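Local coordinates for protein thioesterase (Streptomyces coelicolor, PDB 3QMW) that probably hydrolyses acyl thioesters in the prodiginine biosynthetic pathway, as a thioesterase of the alpha/beta hydrolase fold, at residues P37-T42 with P179-D184; F102-G107 with F130-R135; P124-L129 with L199-T204; S134-L139 with V219-P224. One frame throughout, in Å; residues are numbered along the deposited sequence.

Contact 1: P37-T42 with P179-D184; sequences PYAGGT and PVLRAD
Asp184 OD2 is gripped by two groups: the backbone N-H of Gly40 at 2.6 Å, and Arg67, in a salt bridge. The bond from Gly40 is fairly straight, with 163° at the hydrogen. It uses the anti lone pair of the carboxylate oxygen, the one turned away from OD1. Asp184 CB already points to the loop 37-42, and with CG anti to the carbonyl carbon (chi1 -78°) OD2 comes to the Gly40 amide. Beside this bond, Asp184 CB packs 3.8 Å from Ala39 CB. Leu181, one turn earlier on helix 178-189, sends CD1 alongside the same turn, 3.9 Å from Ala39 CB and 3.8 Å from Gly40 CA. The loop makes a type II turn from Tyr38 to Gly41. Gly40 has a positive phi here, and a CB on it would run into Leu181 CD1. Arg67 also binds Gly41 O, so one arginine ties both the turn and the aspartate. The loop follows strand 31-36, the first strand in the sequence, and in alpha/beta hydrolases this region usually helps form the oxyanion hole. The nearby arginine would probably keep Asp184 ionised, giving the turn amide a charged acceptor.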
loop_
_atom_site.group_PDB
_atom_site.type_symbol
_atom_site.label_atom_id
_atom_site.label_comp_id
_atom_site.label_asym_id
_atom_site.label_seq_id
_atom_site.Cartn_x
_atom_site.Cartn_y
_atom_site.Cartn_z
ATOM N N PRO D 37 13.841 10.130 -10.221
ATOM C CA PRO D 37 12.797 10.388 -11.202
ATOM C C PRO D 37 13.125 9.903 -12.594
ATOM O O PRO D 37 14.208 9.390 -12.850
ATOM C CB PRO D 37 12.678 11.922 -11.205
ATOM C CG PRO D 37 13.430 12.390 -10.013
ATOM C CD PRO D 37 14.509 11.385 -9.830
ATOM N N TYR D 38 12.163 10.068 -13.484
ATOM C CA TYR D 38 12.340 9.664 -14.862
ATOM C C TYR D 38 13.055 10.782 -15.595
ATOM O O TYR D 38 13.273 11.874 -15.036
ATOM C CB TYR D 38 10.998 9.324 -15.531
ATOM C CG TYR D 38 9.870 10.281 -15.226
ATOM C CD1 TYR D 38 8.884 9.951 -14.294
ATOM C CD2 TYR D 38 9.778 11.506 -15.863
ATOM C CE1 TYR D 38 7.835 10.831 -14.004
ATOM C CE2 TYR D 38 8.745 12.387 -15.579
ATOM C CZ TYR D 38 7.776 12.044 -14.644
ATOM O OH TYR D 38 6.755 12.916 -14.350
ATOM N N ALA D 39 13.428 10.486 -16.839
ATOM C CA ALA D 39 14.045 11.454 -17.731
ATOM C C ALA D 39 13.165 12.666 -17.846
ATOM O O ALA D 39 12.023 12.553 -18.276
ATOM C CB ALA D 39 14.252 10.853 -19.107
ATOM N N GLY D 40 13.710 13.822 -17.472
ATOM C CA GLY D 40 13.025 15.112 -17.599
ATOM C C GLY D 40 12.181 15.419 -16.372
ATOM O O GLY D 40 11.448 16.422 -16.343
ATOM N N GLY D 41 12.303 14.558 -15.361
ATOM C CA GLY D 41 11.437 14.591 -14.205
ATOM C C GLY D 41 12.060 15.357 -13.075
ATOM O O GLY D 41 13.213 15.755 -13.133
ATOM N N THR D 42 11.272 15.556 -12.037
ATOM C CA THR D 42 11.690 16.306 -10.868
ATOM C C THR D 42 11.209 15.533 -9.646
ATOM O O THR D 42 10.669 14.445 -9.786
ATOM C CB THR D 42 11.100 17.727 -10.908
ATOM O OG1 THR D 42 9.685 17.689 -10.667
ATOM C CG2 THR D 42 11.356 18.357 -12.277
ATOM N N PRO D 179 15.811 21.069 -22.344
ATOM C CA PRO D 179 17.222 20.848 -22.078
ATOM C C PRO D 179 17.480 19.692 -21.122
ATOM O O PRO D 179 18.299 18.817 -21.404
ATOM C CB PRO D 179 17.674 22.173 -21.443
ATOM C CG PRO D 179 16.648 23.182 -21.835
ATOM C CD PRO D 179 15.541 22.493 -22.583
ATOM N N VAL D 180 16.763 19.691 -20.005
ATOM C CA VAL D 180 17.026 18.767 -18.907
ATOM C C VAL D 180 16.562 17.377 -19.278
ATOM O O VAL D 180 17.196 16.399 -18.904
ATOM C CB VAL D 180 16.346 19.227 -17.640
ATOM C CG1 VAL D 180 16.948 18.537 -16.460
ATOM C CG2 VAL D 180 16.518 20.732 -17.492
ATOM N N LEU D 181 15.476 17.298 -20.039
ATOM C CA LEU D 181 15.065 16.049 -20.670
ATOM C C LEU D 181 16.195 15.505 -21.542
ATOM O O LEU D 181 16.689 14.401 -21.304
ATOM C CB LEU D 181 13.800 16.256 -21.508
ATOM C CG LEU D 181 13.218 15.011 -22.195
ATOM C CD1 LEU D 181 12.963 13.891 -21.196
ATOM C CD2 LEU D 181 11.931 15.348 -22.951
ATOM N N ARG D 182 16.615 16.294 -22.533
ATOM C CA ARG D 182 17.703 15.902 -23.449
ATOM C C ARG D 182 18.954 15.463 -22.694
ATOM O O ARG D 182 19.583 14.480 -23.061
ATOM C CB ARG D 182 18.079 17.054 -24.391
ATOM C CG ARG D 182 17.091 17.337 -25.524
ATOM C CD ARG D 182 17.608 18.453 -26.416
ATOM N NE ARG D 182 16.572 19.034 -27.270
ATOM C CZ ARG D 182 16.096 18.475 -28.383
ATOM N NH1 ARG D 182 16.533 17.289 -28.805
ATOM N NH2 ARG D 182 15.159 19.099 -29.086
ATOM N N ALA D 183 19.315 16.189 -21.643
ATOM C CA ALA D 183 20.475 15.821 -20.840
ATOM C C ALA D 183 20.213 14.545 -20.023
ATOM O O ALA D 183 21.123 13.737 -19.814
ATOM C CB ALA D 183 20.883 16.969 -19.936
ATOM N N ASP D 184 18.975 14.356 -19.567
ATOM C CA ASP D 184 18.590 13.101 -18.904
ATOM C C ASP D 184 18.620 11.918 -19.877
ATOM O O ASP D 184 19.155 10.863 -19.553
ATOM C CB ASP D 184 17.185 13.198 -18.282
ATOM C CG ASP D 184 17.156 13.964 -16.959
ATOM O OD1 ASP D 184 18.223 14.296 -16.395
ATOM O OD2 ASP D 184 16.034 14.238 -16.477
#

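Contact 2: F102-G107 with F130-R135; sequences FGHSMG and FVSGSR
Strands 99-104 and 129-132 are parallel neighbours in the central sheet, and Gly103 is bonded to the second strand through both its N and its O. Gly103 N donates to Phe130 O at 3.0 Å, and Gly103 O accepts from Ser132 N. The strand segments run 12° from parallel. Phe102, His104, Phe130 and Ser132 all project to one face, while Val131 projects to the other. Ser132 OG lies between its own backbone N and carbonyl carbon (chi1 56°). There it meets His104 ND1 at 2.8 Å, at the edge of the imidazole; either atom could be the donor. The same hydroxyl oxygen is 3.2 Å from Phe102 CZ. Phe102 brings the edge of its ring, at CD1, to within 3.7 Å of Phe130 CB, and the two side chains cross at about a right angle. After the strand the chain turns sharply into helix 106-120. Gly103, Ser105 and Gly107 fit the nucleophile elbow of this fold, and Ser105 has the positive phi (60°) expected of its serine. Ser105 N donates to Ser132 O at 2.8 Å. Ser105 OG is hydrogen-bonded to His239 NE2, consistent with a Ser-His-Asp triad that also includes Asp211. His104 NE2 binds the backbone O of His239. With an alanine at His104, that carbonyl and the Ser132 hydroxyl would probably each lose this partner, and a gap would open beside the elbow. Gly133 CA packs 3.8 Å from His104 CE1, where a CB would not fit.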
loop_
_atom_site.group_PDB
_atom_site.type_symbol
_atom_site.label_atom_id
_atom_site.label_comp_id
_atom_site.label_asym_id
_atom_site.label_seq_id
_atom_site.Cartn_x
_atom_site.Cartn_y
_atom_site.Cartn_z
ATOM N N PHE D 102 14.697 3.374 -5.008
ATOM C CA PHE D 102 13.682 3.336 -6.055
ATOM C C PHE D 102 14.064 4.217 -7.251
ATOM O O PHE D 102 14.479 5.366 -7.077
ATOM C CB PHE D 102 12.314 3.822 -5.568
ATOM C CG PHE D 102 11.332 3.938 -6.687
ATOM C CD1 PHE D 102 10.669 2.819 -7.154
ATOM C CD2 PHE D 102 11.169 5.131 -7.362
ATOM C CE1 PHE D 102 9.807 2.905 -8.241
ATOM C CE2 PHE D 102 10.311 5.215 -8.450
ATOM C CZ PHE D 102 9.630 4.109 -8.883
ATOM N N GLY D 103 13.866 3.698 -8.459
ATOM C CA GLY D 103 14.011 4.503 -9.651
ATOM C C GLY D 103 13.017 4.105 -10.715
ATOM O O GLY D 103 12.734 2.929 -10.885
ATOM N N HIS D 104 12.487 5.060 -11.435
ATOM C CA HIS D 104 11.608 4.752 -12.518
ATOM C C HIS D 104 12.261 5.135 -13.810
ATOM O O HIS D 104 12.615 6.245 -13.992
ATOM C CB HIS D 104 10.310 5.520 -12.376
ATOM C CG HIS D 104 9.361 5.309 -13.506
ATOM N ND1 HIS D 104 8.769 4.105 -13.757
ATOM C CD2 HIS D 104 8.886 6.152 -14.439
ATOM C CE1 HIS D 104 8.001 4.199 -14.815
ATOM N NE2 HIS D 104 8.059 5.432 -15.251
ATOM N N SER D 105 12.374 4.217 -14.741
ATOM C CA SER D 105 12.950 4.564 -16.012
ATOM C C SER D 105 14.378 5.054 -15.803
ATOM O O SER D 105 15.158 4.415 -15.178
ATOM C CB SER D 105 12.088 5.604 -16.685
ATOM O OG SER D 105 12.309 5.616 -18.066
ATOM N N MET D 106 14.729 6.161 -16.403
ATOM C CA MET D 106 16.049 6.689 -16.261
ATOM C C MET D 106 16.497 6.589 -14.829
ATOM O O MET D 106 17.647 6.354 -14.576
ATOM C CB MET D 106 16.125 8.103 -16.808
ATOM C CG MET D 106 17.461 8.748 -16.769
ATOM S SD MET D 106 17.696 9.586 -15.238
ATOM C CE MET D 106 18.698 10.920 -15.708
ATOM N N GLY D 107 15.587 6.820 -13.900
ATOM C CA GLY D 107 15.841 6.647 -12.469
ATOM C C GLY D 107 16.242 5.233 -12.071
ATOM O O GLY D 107 17.008 5.045 -11.137
ATOM N N PHE D 130 14.409 -1.184 -6.003
ATOM C CA PHE D 130 13.183 -1.153 -6.800
ATOM C C PHE D 130 13.404 -0.395 -8.095
ATOM O O PHE D 130 13.977 0.695 -8.098
ATOM C CB PHE D 130 12.063 -0.468 -6.019
ATOM C CG PHE D 130 11.889 -0.995 -4.639
ATOM C CD1 PHE D 130 11.107 -2.121 -4.406
ATOM C CD2 PHE D 130 12.504 -0.375 -3.570
ATOM C CE1 PHE D 130 10.943 -2.608 -3.132
ATOM C CE2 PHE D 130 12.343 -0.857 -2.284
ATOM C CZ PHE D 130 11.563 -1.966 -2.060
ATOM N N VAL D 131 12.938 -0.972 -9.194
ATOM C CA VAL D 131 13.048 -0.330 -10.492
ATOM C C VAL D 131 11.766 -0.551 -11.270
ATOM O O VAL D 131 11.357 -1.689 -11.468
ATOM C CB VAL D 131 14.255 -0.875 -11.327
ATOM C CG1 VAL D 131 15.526 -0.949 -10.487
ATOM C CG2 VAL D 131 13.934 -2.236 -11.956
ATOM N N SER D 132 11.136 0.532 -11.711
ATOM C CA SER D 132 9.925 0.417 -12.504
ATOM C C SER D 132 10.128 1.001 -13.893
ATOM O O SER D 132 10.962 1.878 -14.082
ATOM C CB SER D 132 8.758 1.100 -11.795
ATOM O OG SER D 132 9.056 2.448 -11.498
ATOM N N GLY D 133 9.372 0.484 -14.859
ATOM C CA GLY D 133 9.416 0.951 -16.238
ATOM C C GLY D 133 10.806 1.058 -16.839
ATOM O O GLY D 133 11.065 1.952 -17.639
ATOM N N SER D 134 11.704 0.153 -16.469
ATOM C CA SER D 134 13.078 0.179 -16.985
ATOM C C SER D 134 13.542 -1.193 -17.461
ATOM O O SER D 134 13.416 -2.185 -16.745
ATOM C CB SER D 134 14.036 0.701 -15.912
ATOM O OG SER D 134 15.376 0.695 -16.374
ATOM N N ARG D 135 14.069 -1.239 -18.680
ATOM C CA ARG D 135 14.747 -2.433 -19.207
ATOM C C ARG D 135 16.041 -2.705 -18.443
ATOM O O ARG D 135 16.552 -1.834 -17.730
ATOM C CB ARG D 135 15.085 -2.237 -20.683
ATOM C CG ARG D 135 16.053 -1.061 -20.929
ATOM C CD ARG D 135 16.338 -0.818 -22.386
ATOM N NE ARG D 135 15.121 -0.702 -23.175
ATOM C CZ ARG D 135 15.104 -0.400 -24.469
ATOM N NH1 ARG D 135 16.239 -0.156 -25.129
ATOM N NH2 ARG D 135 13.942 -0.330 -25.111
#

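Contact 3: P124-L129 with L199-T204; sequences PRPRHL and LDCPTT
His128 can be followed outward over Pro202 to Thr204. Its CB lies 4.2 Å from Pro202 O. CG and CD2 carry the ring past that oxygen, which sits over one face, with CD2 at 3.5 Å. ND1 comes 3.8 Å from Pro202 CG, and this carbon makes a CH-pi contact with the imidazole, 28° off the ring normal. At the tip, NE2 donates to Thr204 OG1, which lies at the edge of the ring. The modelled length of 2.5 Å is very short, so its exact value is uncertain. With OG1 on the side of its backbone N (chi1 -39°), Thr204 presents this oxygen to the ring. Thr204 OG1 is also hydrogen-bonded to Glu258 OE1. Next along the chain, Leu129 N donates to Pro202 O at 2.9 Å, and Leu129 O takes the amide of Thr204 at 2.8 Å. These bonds begin the parallel pairing of the two strands. Leu129 and Thr203 lie side by side and point the same way, while Cys201 SG packs 4.1 Å from Leu129 CB. At the outer end Arg125 lays one guanidinium face over Cys201 CA. Its NH1 makes a weak bond back to Pro126 O. The contact lies at the start of strands 129-132 and 203-208. On one face of the sheet Leu129 and Leu199 pack against helix 106-120; on the other, Thr204 reaches Glu258 of helix 246-258. Strand 230-235 adjoins Thr203 and Thr204, and strand 99-104 adjoins Pro126, His128 and Leu129.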
loop_
_atom_site.group_PDB
_atom_site.type_symbol
_atom_site.label_atom_id
_atom_site.label_comp_id
_atom_site.label_asym_id
_atom_site.label_seq_id
_atom_site.Cartn_x
_atom_site.Cartn_y
_atom_site.Cartn_z
ATOM N N PRO D 124 28.001 1.076 3.275
ATOM C CA PRO D 124 27.046 0.094 3.810
ATOM C C PRO D 124 25.933 -0.194 2.804
ATOM O O PRO D 124 25.242 0.730 2.388
ATOM C CB PRO D 124 26.486 0.776 5.065
ATOM C CG PRO D 124 27.461 1.842 5.415
ATOM C CD PRO D 124 28.105 2.270 4.137
ATOM N N ARG D 125 25.770 -1.460 2.418
ATOM C CA ARG D 125 24.934 -1.812 1.264
ATOM C C ARG D 125 23.434 -1.636 1.548
ATOM O O ARG D 125 23.026 -1.578 2.715
ATOM C CB ARG D 125 25.254 -3.239 0.775
ATOM C CG ARG D 125 24.308 -4.374 1.238
ATOM C CD ARG D 125 24.166 -5.419 0.116
ATOM N NE ARG D 125 23.644 -6.714 0.568
ATOM C CZ ARG D 125 22.364 -6.985 0.837
ATOM N NH1 ARG D 125 21.421 -6.049 0.726
ATOM N NH2 ARG D 125 22.025 -8.210 1.231
ATOM N N PRO D 126 22.613 -1.560 0.475
ATOM C CA PRO D 126 21.199 -1.219 0.596
ATOM C C PRO D 126 20.325 -2.409 0.962
ATOM O O PRO D 126 20.729 -3.556 0.772
ATOM C CB PRO D 126 20.849 -0.742 -0.813
ATOM C CG PRO D 126 21.674 -1.601 -1.684
ATOM C CD PRO D 126 22.966 -1.844 -0.931
ATOM N N ARG D 127 19.127 -2.117 1.458
ATOM C CA ARG D 127 18.177 -3.144 1.894
ATOM C C ARG D 127 17.459 -3.751 0.707
ATOM O O ARG D 127 17.240 -4.959 0.664
ATOM C CB ARG D 127 17.142 -2.553 2.858
ATOM C CG ARG D 127 17.746 -1.995 4.145
ATOM C CD ARG D 127 18.032 -3.099 5.162
ATOM N NE ARG D 127 19.194 -2.796 6.009
ATOM C CZ ARG D 127 20.451 -3.191 5.772
ATOM N NH1 ARG D 127 20.760 -3.920 4.696
ATOM N NH2 ARG D 127 21.418 -2.849 6.627
ATOM N N HIS D 128 17.093 -2.906 -0.252
ATOM C CA HIS D 128 16.313 -3.338 -1.406
ATOM C C HIS D 128 16.584 -2.432 -2.594
ATOM O O HIS D 128 17.040 -1.311 -2.430
ATOM C CB HIS D 128 14.818 -3.306 -1.061
ATOM C CG HIS D 128 14.044 -4.440 -1.645
ATOM N ND1 HIS D 128 13.681 -5.542 -0.907
ATOM C CD2 HIS D 128 13.586 -4.660 -2.902
ATOM C CE1 HIS D 128 13.025 -6.389 -1.680
ATOM N NE2 HIS D 128 12.954 -5.879 -2.895
ATOM N N LEU D 129 16.323 -2.942 -3.790
ATOM C CA LEU D 129 16.403 -2.155 -5.011
ATOM C C LEU D 129 15.113 -2.298 -5.815
ATOM O O LEU D 129 14.775 -3.387 -6.260
ATOM C CB LEU D 129 17.608 -2.599 -5.863
ATOM C CG LEU D 129 17.743 -1.990 -7.269
ATOM C CD1 LEU D 129 17.900 -0.482 -7.196
ATOM C CD2 LEU D 129 18.910 -2.605 -8.001
ATOM N N LEU D 199 24.868 -7.817 -8.024
ATOM C CA LEU D 199 24.664 -7.238 -6.695
ATOM C C LEU D 199 24.113 -8.269 -5.698
ATOM O O LEU D 199 23.359 -9.172 -6.075
ATOM C CB LEU D 199 23.699 -6.059 -6.801
ATOM C CG LEU D 199 24.296 -4.772 -7.380
ATOM C CD1 LEU D 199 23.194 -3.854 -7.909
ATOM C CD2 LEU D 199 25.163 -4.049 -6.334
ATOM N N ASP D 200 24.483 -8.128 -4.425
ATOM C CA ASP D 200 24.031 -9.073 -3.396
ATOM C C ASP D 200 22.677 -8.696 -2.775
ATOM O O ASP D 200 22.029 -9.545 -2.144
ATOM C CB ASP D 200 25.088 -9.225 -2.295
ATOM C CG ASP D 200 26.378 -9.868 -2.797
ATOM O OD1 ASP D 200 26.320 -10.675 -3.758
ATOM O OD2 ASP D 200 27.451 -9.570 -2.215
ATOM N N CYS D 201 22.257 -7.440 -2.938
ATOM C CA CYS D 201 20.972 -6.985 -2.390
ATOM C C CYS D 201 19.802 -7.529 -3.219
ATOM O O CYS D 201 19.981 -7.889 -4.390
ATOM C CB CYS D 201 20.901 -5.451 -2.319
ATOM S SG CYS D 201 20.525 -4.639 -3.899
ATOM N N PRO D 202 18.605 -7.603 -2.606
ATOM C CA PRO D 202 17.419 -8.098 -3.287
ATOM C C PRO D 202 16.753 -7.027 -4.144
ATOM O O PRO D 202 16.715 -5.858 -3.768
ATOM C CB PRO D 202 16.514 -8.529 -2.134
ATOM C CG PRO D 202 16.875 -7.634 -1.027
ATOM C CD PRO D 202 18.335 -7.314 -1.186
ATOM N N THR D 203 16.218 -7.456 -5.278
ATOM C CA THR D 203 15.760 -6.554 -6.317
ATOM C C THR D 203 14.317 -6.844 -6.683
ATOM O O THR D 203 13.935 -7.999 -6.824
ATOM C CB THR D 203 16.658 -6.702 -7.567
ATOM O OG1 THR D 203 17.929 -6.111 -7.295
ATOM C CG2 THR D 203 16.045 -6.035 -8.796
ATOM N N THR D 204 13.522 -5.789 -6.836
ATOM C CA THR D 204 12.153 -5.918 -7.304
ATOM C C THR D 204 11.934 -5.005 -8.508
ATOM O O THR D 204 12.244 -3.818 -8.452
ATOM C CB THR D 204 11.154 -5.556 -6.209
ATOM O OG1 THR D 204 11.614 -6.057 -4.947
ATOM C CG2 THR D 204 9.775 -6.132 -6.545
#

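Contact 4: S134-L139 with V219-P224; sequences SRAPHL and VEAWRP
Trp222 donates from NE1 to the backbone O of Ser134 at 2.9 Å, with 155° at the hydrogen. The oxygen lies close to the indole plane, but the donor stands well above the carbonyl plane, 52° out of it. Trp222 CG lies anti to its carbonyl carbon (chi1 -79°), and this sends the indole back across the 134-139 chain. One indole face is covered by the chain that follows. Ala136 CA sits 3.8 Å from the centroid of the five-membered ring. Pro137 CD sits 3.6 Å from that of the six-membered ring, almost straight above it, and the proline and indole side chains cross at about a right angle. Beside the indole, Ala221 CB comes to 3.3 Å of Ala136 CB, a short approach that the resolution leaves doubtful. Leu139 CD1 and His138 CE1 also approach Ala221 CB, each at 4.1 Å. A second shell surrounds these groups. The backbone of Trp222 belongs to a type I turn from Glu220 to Arg223. Arg223 grips Glu220 OE2 side-on with NE and NH2, and Glu220 OE1 pairs with Arg232. On the other segment, Arg135 NH1 reaches Leu139 O and forms a salt bridge with Asp142, and His138 ND1 bonds to Tyr225. Further out, Val131 and Phe230 touch the indole from the sheet. A leucine in place of Trp222 would probably leave Ser134 O without this donor and Pro137 without a flat surface to lie on. The indole thus joins apolar cover to a polar link, and by its N-H bond and its covered face it connects the loop after strand 129-132 to segment 219-224.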
loop_
_atom_site.group_PDB
_atom_site.type_symbol
_atom_site.label_atom_id
_atom_site.label_comp_id
_atom_site.label_asym_id
_atom_site.label_seq_id
_atom_site.Cartn_x
_atom_site.Cartn_y
_atom_site.Cartn_z
ATOM N N SER D 134 11.704 0.153 -16.469
ATOM C CA SER D 134 13.078 0.179 -16.985
ATOM C C SER D 134 13.542 -1.193 -17.461
ATOM O O SER D 134 13.416 -2.185 -16.745
ATOM C CB SER D 134 14.036 0.701 -15.912
ATOM O OG SER D 134 15.376 0.695 -16.374
ATOM N N ARG D 135 14.069 -1.239 -18.680
ATOM C CA ARG D 135 14.747 -2.433 -19.207
ATOM C C ARG D 135 16.041 -2.705 -18.443
ATOM O O ARG D 135 16.552 -1.834 -17.730
ATOM C CB ARG D 135 15.085 -2.237 -20.683
ATOM C CG ARG D 135 16.053 -1.061 -20.929
ATOM C CD ARG D 135 16.338 -0.818 -22.386
ATOM N NE ARG D 135 15.121 -0.702 -23.175
ATOM C CZ ARG D 135 15.104 -0.400 -24.469
ATOM N NH1 ARG D 135 16.239 -0.156 -25.129
ATOM N NH2 ARG D 135 13.942 -0.330 -25.111
ATOM N N ALA D 136 16.578 -3.906 -18.604
ATOM C CA ALA D 136 17.854 -4.251 -17.989
ATOM C C ALA D 136 18.988 -3.380 -18.562
ATOM O O ALA D 136 18.971 -3.057 -19.752
ATOM C CB ALA D 136 18.154 -5.716 -18.210
ATOM N N PRO D 137 19.973 -3.002 -17.721
ATOM C CA PRO D 137 21.091 -2.121 -18.096
ATOM C C PRO D 137 21.814 -2.468 -19.410
ATOM O O PRO D 137 21.961 -1.597 -20.278
ATOM C CB PRO D 137 22.039 -2.241 -16.906
ATOM C CG PRO D 137 21.137 -2.520 -15.755
ATOM C CD PRO D 137 19.986 -3.309 -16.280
ATOM N N HIS D 138 22.219 -3.725 -19.582
ATOM C CA HIS D 138 22.865 -4.137 -20.835
ATOM C C HIS D 138 22.026 -3.832 -22.082
ATOM O O HIS D 138 22.583 -3.742 -23.184
ATOM C CB HIS D 138 23.276 -5.625 -20.818
ATOM C CG HIS D 138 22.128 -6.591 -20.889
ATOM N ND1 HIS D 138 21.672 -7.289 -19.789
ATOM C CD2 HIS D 138 21.367 -6.999 -21.934
ATOM C CE1 HIS D 138 20.667 -8.070 -20.152
ATOM N NE2 HIS D 138 20.460 -7.910 -21.449
ATOM N N LEU D 139 20.707 -3.673 -21.913
ATOM C CA LEU D 139 19.807 -3.376 -23.036
ATOM C C LEU D 139 19.707 -1.883 -23.358
ATOM O O LEU D 139 18.936 -1.507 -24.241
ATOM C CB LEU D 139 18.392 -3.938 -22.782
ATOM C CG LEU D 139 18.153 -5.447 -22.934
ATOM C CD1 LEU D 139 16.841 -5.869 -22.270
ATOM C CD2 LEU D 139 18.163 -5.840 -24.414
ATOM N N VAL D 219 12.232 -6.392 -18.546
ATOM C CA VAL D 219 12.267 -6.255 -17.096
ATOM C C VAL D 219 12.730 -7.562 -16.465
ATOM O O VAL D 219 13.440 -7.559 -15.461
ATOM C CB VAL D 219 10.893 -5.850 -16.532
ATOM C CG1 VAL D 219 10.983 -5.582 -15.027
ATOM C CG2 VAL D 219 10.373 -4.618 -17.269
ATOM N N GLU D 220 12.334 -8.678 -17.067
ATOM C CA GLU D 220 12.836 -9.981 -16.662
ATOM C C GLU D 220 14.359 -10.018 -16.715
ATOM O O GLU D 220 14.988 -10.657 -15.877
ATOM C CB GLU D 220 12.270 -11.079 -17.568
ATOM C CG GLU D 220 12.642 -12.528 -17.154
ATOM C CD GLU D 220 11.999 -12.967 -15.842
ATOM O OE1 GLU D 220 10.880 -12.496 -15.527
ATOM O OE2 GLU D 220 12.607 -13.791 -15.127
ATOM N N ALA D 221 14.944 -9.327 -17.691
ATOM C CA ALA D 221 16.402 -9.311 -17.892
ATOM C C ALA D 221 17.229 -8.760 -16.711
ATOM O O ALA D 221 18.446 -8.905 -16.697
ATOM C CB ALA D 221 16.744 -8.557 -19.188
ATOM N N TRP D 222 16.579 -8.137 -15.732
ATOM C CA TRP D 222 17.253 -7.679 -14.509
ATOM C C TRP D 222 17.668 -8.820 -13.577
ATOM O O TRP D 222 18.480 -8.614 -12.670
ATOM C CB TRP D 222 16.334 -6.747 -13.701
ATOM C CG TRP D 222 16.253 -5.345 -14.195
ATOM C CD1 TRP D 222 15.370 -4.845 -15.111
ATOM C CD2 TRP D 222 17.066 -4.239 -13.777
ATOM N NE1 TRP D 222 15.588 -3.504 -15.290
ATOM C CE2 TRP D 222 16.626 -3.108 -14.488
ATOM C CE3 TRP D 222 18.125 -4.100 -12.874
ATOM C CZ2 TRP D 222 17.212 -1.856 -14.330
ATOM C CZ3 TRP D 222 18.706 -2.853 -12.715
ATOM C CH2 TRP D 222 18.252 -1.751 -13.441
ATOM N N ARG D 223 17.079 -10.001 -13.769
ATOM C CA ARG D 223 17.201 -11.099 -12.803
ATOM C C ARG D 223 18.658 -11.419 -12.464
ATOM O O ARG D 223 19.031 -11.395 -11.282
ATOM C CB ARG D 223 16.458 -12.354 -13.304
ATOM C CG ARG D 223 16.601 -13.601 -12.415
ATOM C CD ARG D 223 15.870 -14.799 -13.017
ATOM N NE ARG D 223 14.439 -14.532 -13.180
ATOM C CZ ARG D 223 13.532 -14.578 -12.203
ATOM N NH1 ARG D 223 13.876 -14.883 -10.952
ATOM N NH2 ARG D 223 12.262 -14.310 -12.478
ATOM N N PRO D 224 19.492 -11.688 -13.496
ATOM C CA PRO D 224 20.891 -12.021 -13.233
ATOM C C PRO D 224 21.745 -10.846 -12.751
ATOM O O PRO D 224 22.929 -11.043 -12.502
ATOM C CB PRO D 224 21.391 -12.519 -14.594
ATOM C CG PRO D 224 20.558 -11.793 -15.575
ATOM C CD PRO D 224 19.200 -11.698 -14.944
#

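Overall arrangement
From the N terminus, the chain leaves strand 31-36 and enters contact 1, which closes only when helix 178-189 returns to the loop 37-42. Contact 2 is nested inside that span and joins strands 99-104 and 129-132 of one beta-alpha-beta unit. Contact 3 begins at 124-129, before contact 2 has closed, and ends at 199-204, so it crosses both contacts 1 and 2. It adds strand 203-208 to the sheet. Contact 4 starts at 134-139, where contact 2 ends, and shares Ser134 and Arg135 with it. It closes at 219-224, crossing contacts 1 and 3. Contact 2 touches the other three, and contacts 1 and 3 lie on opposite sides of the chain's centre.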